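Local coordinates for erythrocyte membrane protein 1 (Plasmodium falciparum, PDB 2XU0) that forms the N-terminal segment and first Duffy-binding-like domain of a malaria parasite adhesin that mediates rosetting and probably binds host cell surface receptors, at residues 103-108 with 173-178. The protein carries 10 engineered substitutions. Numbering follows the deposited sequence.
Sequences NRFDEN and VNDHPD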
# COMPACT_ATOMS: atom_id res chain seq x y z
N ASN A 103 -12.98 7.92 0.81
CA ASN A 103 -12.69 7.44 2.16
C ASN A 103 -11.84 6.16 2.15
O ASN A 103 -11.98 5.29 3.01
CB ASN A 103 -13.93 7.36 3.08
CG ASN A 103 -14.07 8.54 4.01
OD1 ASN A 103 -14.96 9.39 3.87
ND2 ASN A 103 -13.16 8.64 4.99
N ARG A 104 -10.90 6.09 1.17
CA ARG A 104 -9.96 4.98 0.98
C ARG A 104 -9.10 4.79 2.22
O ARG A 104 -8.67 3.68 2.50
CB ARG A 104 -9.05 5.24 -0.24
CG ARG A 104 -9.81 5.39 -1.54
CD ARG A 104 -8.92 5.03 -2.67
NE ARG A 104 -9.11 5.88 -3.84
CZ ARG A 104 -8.23 5.99 -4.82
NH1 ARG A 104 -7.09 5.29 -4.79
NH2 ARG A 104 -8.46 6.80 -5.84
N PHE A 105 -8.87 5.88 2.97
CA PHE A 105 -8.02 5.88 4.16
C PHE A 105 -8.72 5.76 5.48
O PHE A 105 -8.05 5.72 6.50
CB PHE A 105 -7.04 7.06 4.15
CG PHE A 105 -6.24 7.22 2.88
CD1 PHE A 105 -5.15 6.40 2.62
CD2 PHE A 105 -6.57 8.19 1.94
CE1 PHE A 105 -4.42 6.52 1.43
CE2 PHE A 105 -5.85 8.31 0.76
CZ PHE A 105 -4.77 7.49 0.52
N ASP A 106 -10.07 5.63 5.47
CA ASP A 106 -10.86 5.51 6.69
C ASP A 106 -10.44 4.29 7.49
O ASP A 106 -10.12 3.26 6.90
CB ASP A 106 -12.37 5.43 6.35
CG ASP A 106 -13.27 5.37 7.56
OD1 ASP A 106 -13.60 6.44 8.10
OD2 ASP A 106 -13.62 4.24 7.99
N GLU A 107 -10.42 4.42 8.83
CA GLU A 107 -10.08 3.35 9.76
C GLU A 107 -10.85 2.03 9.53
O GLU A 107 -10.36 0.95 9.92
CB GLU A 107 -10.18 3.84 11.22
CG GLU A 107 -11.59 4.22 11.69
CD GLU A 107 -11.76 4.29 13.20
OE1 GLU A 107 -11.85 3.22 13.84
OE2 GLU A 107 -11.78 5.42 13.73
N ASN A 108 -12.03 2.11 8.89
CA ASN A 108 -12.85 0.94 8.62
C ASN A 108 -12.95 0.59 7.13
O ASN A 108 -13.72 -0.31 6.79
CB ASN A 108 -14.22 1.04 9.30
CG ASN A 108 -14.13 0.94 10.80
OD1 ASN A 108 -14.60 1.82 11.52
ND2 ASN A 108 -13.52 -0.13 11.30
N VAL A 173 -4.02 13.15 -2.73
CA VAL A 173 -3.58 14.38 -2.05
C VAL A 173 -4.71 14.99 -1.23
O VAL A 173 -4.47 15.44 -0.11
CB VAL A 173 -2.99 15.39 -3.06
CG1 VAL A 173 -2.78 16.77 -2.42
CG2 VAL A 173 -1.69 14.87 -3.66
N ASN A 174 -5.94 15.00 -1.78
CA ASN A 174 -7.05 15.65 -1.06
C ASN A 174 -7.76 14.86 0.03
O ASN A 174 -8.61 15.42 0.73
CB ASN A 174 -7.99 16.40 -2.02
CG ASN A 174 -7.28 17.57 -2.66
OD1 ASN A 174 -6.90 18.53 -1.98
ND2 ASN A 174 -7.00 17.46 -3.96
N ASP A 175 -7.39 13.58 0.22
CA ASP A 175 -8.02 12.77 1.25
C ASP A 175 -7.01 12.08 2.14
O ASP A 175 -7.40 11.37 3.08
CB ASP A 175 -9.02 11.80 0.61
CG ASP A 175 -10.07 11.30 1.59
OD1 ASP A 175 -10.72 12.15 2.25
OD2 ASP A 175 -10.20 10.07 1.75
N HIS A 176 -5.71 12.33 1.90
CA HIS A 176 -4.64 11.70 2.67
C HIS A 176 -4.68 12.06 4.14
O HIS A 176 -4.88 13.21 4.46
CB HIS A 176 -3.25 12.03 2.07
CG HIS A 176 -2.20 11.07 2.54
ND1 HIS A 176 -1.56 11.24 3.74
CD2 HIS A 176 -1.75 9.94 1.96
CE1 HIS A 176 -0.74 10.21 3.87
NE2 HIS A 176 -0.82 9.40 2.82
N PRO A 177 -4.44 11.11 5.07
CA PRO A 177 -4.44 11.47 6.50
C PRO A 177 -3.45 12.57 6.92
O PRO A 177 -3.61 13.16 7.99
CB PRO A 177 -4.08 10.14 7.18
CG PRO A 177 -4.51 9.09 6.21
CD PRO A 177 -4.21 9.66 4.88
N ASP A 178 -2.40 12.82 6.12
CA ASP A 178 -1.39 13.84 6.42
C ASP A 178 -1.63 15.15 5.67
O ASP A 178 -0.74 16.00 5.67
CB ASP A 178 0.01 13.29 6.10
CG ASP A 178 0.42 12.05 6.88
OD1 ASP A 178 -0.19 11.79 7.95
OD2 ASP A 178 1.37 11.36 6.45
O HOH W 1 -10.19 8.50 3.64
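Phe-105 meets His-176 and Pro-177 where a type I beta turn running from Asn-103 to Asp-106, closed by the bond from Asp-106 N to Asn-103 O, comes up against the C-terminal end of helix 154-175, with the CA atoms of Phe-105 and His-176 6.9 Å apart. Phe-105 supplies most of the surface that its own segment buries here. With CG set beside the backbone N (chi1 -51°) and so anti to the carbonyl carbon, the phenyl ring reaches over to the residues just past the helix, and Pro-177 CD sits above one face, 4.1 Å from the ring centroid, as a CH-pi contact. His-176 presents its edge to the Phe-105 face in a tilted edge-to-face pair, the planes at 55°. The imidazole is steadied at both nitrogens: His-176 ND1 accepts from Asp-178 N at 3.0 Å, the donor slightly tilted from the ring plane, and NE2 is hydrogen-bonded to Ser-191 OG of helix 186-204. In this Duffy-binding-like domain, largely helical and cross-linked by disulfides, the contact fastens a long loop to a helix end; Tyr-171 and Ile-172 of that helix and Glu-322 of helix 311-338 also touch the Phe-105 side chain. The polar link runs through water. One water accepts from Phe-105 N at 3.0 Å and donates to Asp-175 OD2, which also has a weak hydrogen bond with the Tyr-171 hydroxyl. At the end of the turn, Asp-106 OD2 accepts from Asn-108 N at 2.8 Å, approached from above the carboxylate plane, forming an Asx turn, while Arg-104 forms a salt bridge with Glu-168 of helix 154-175.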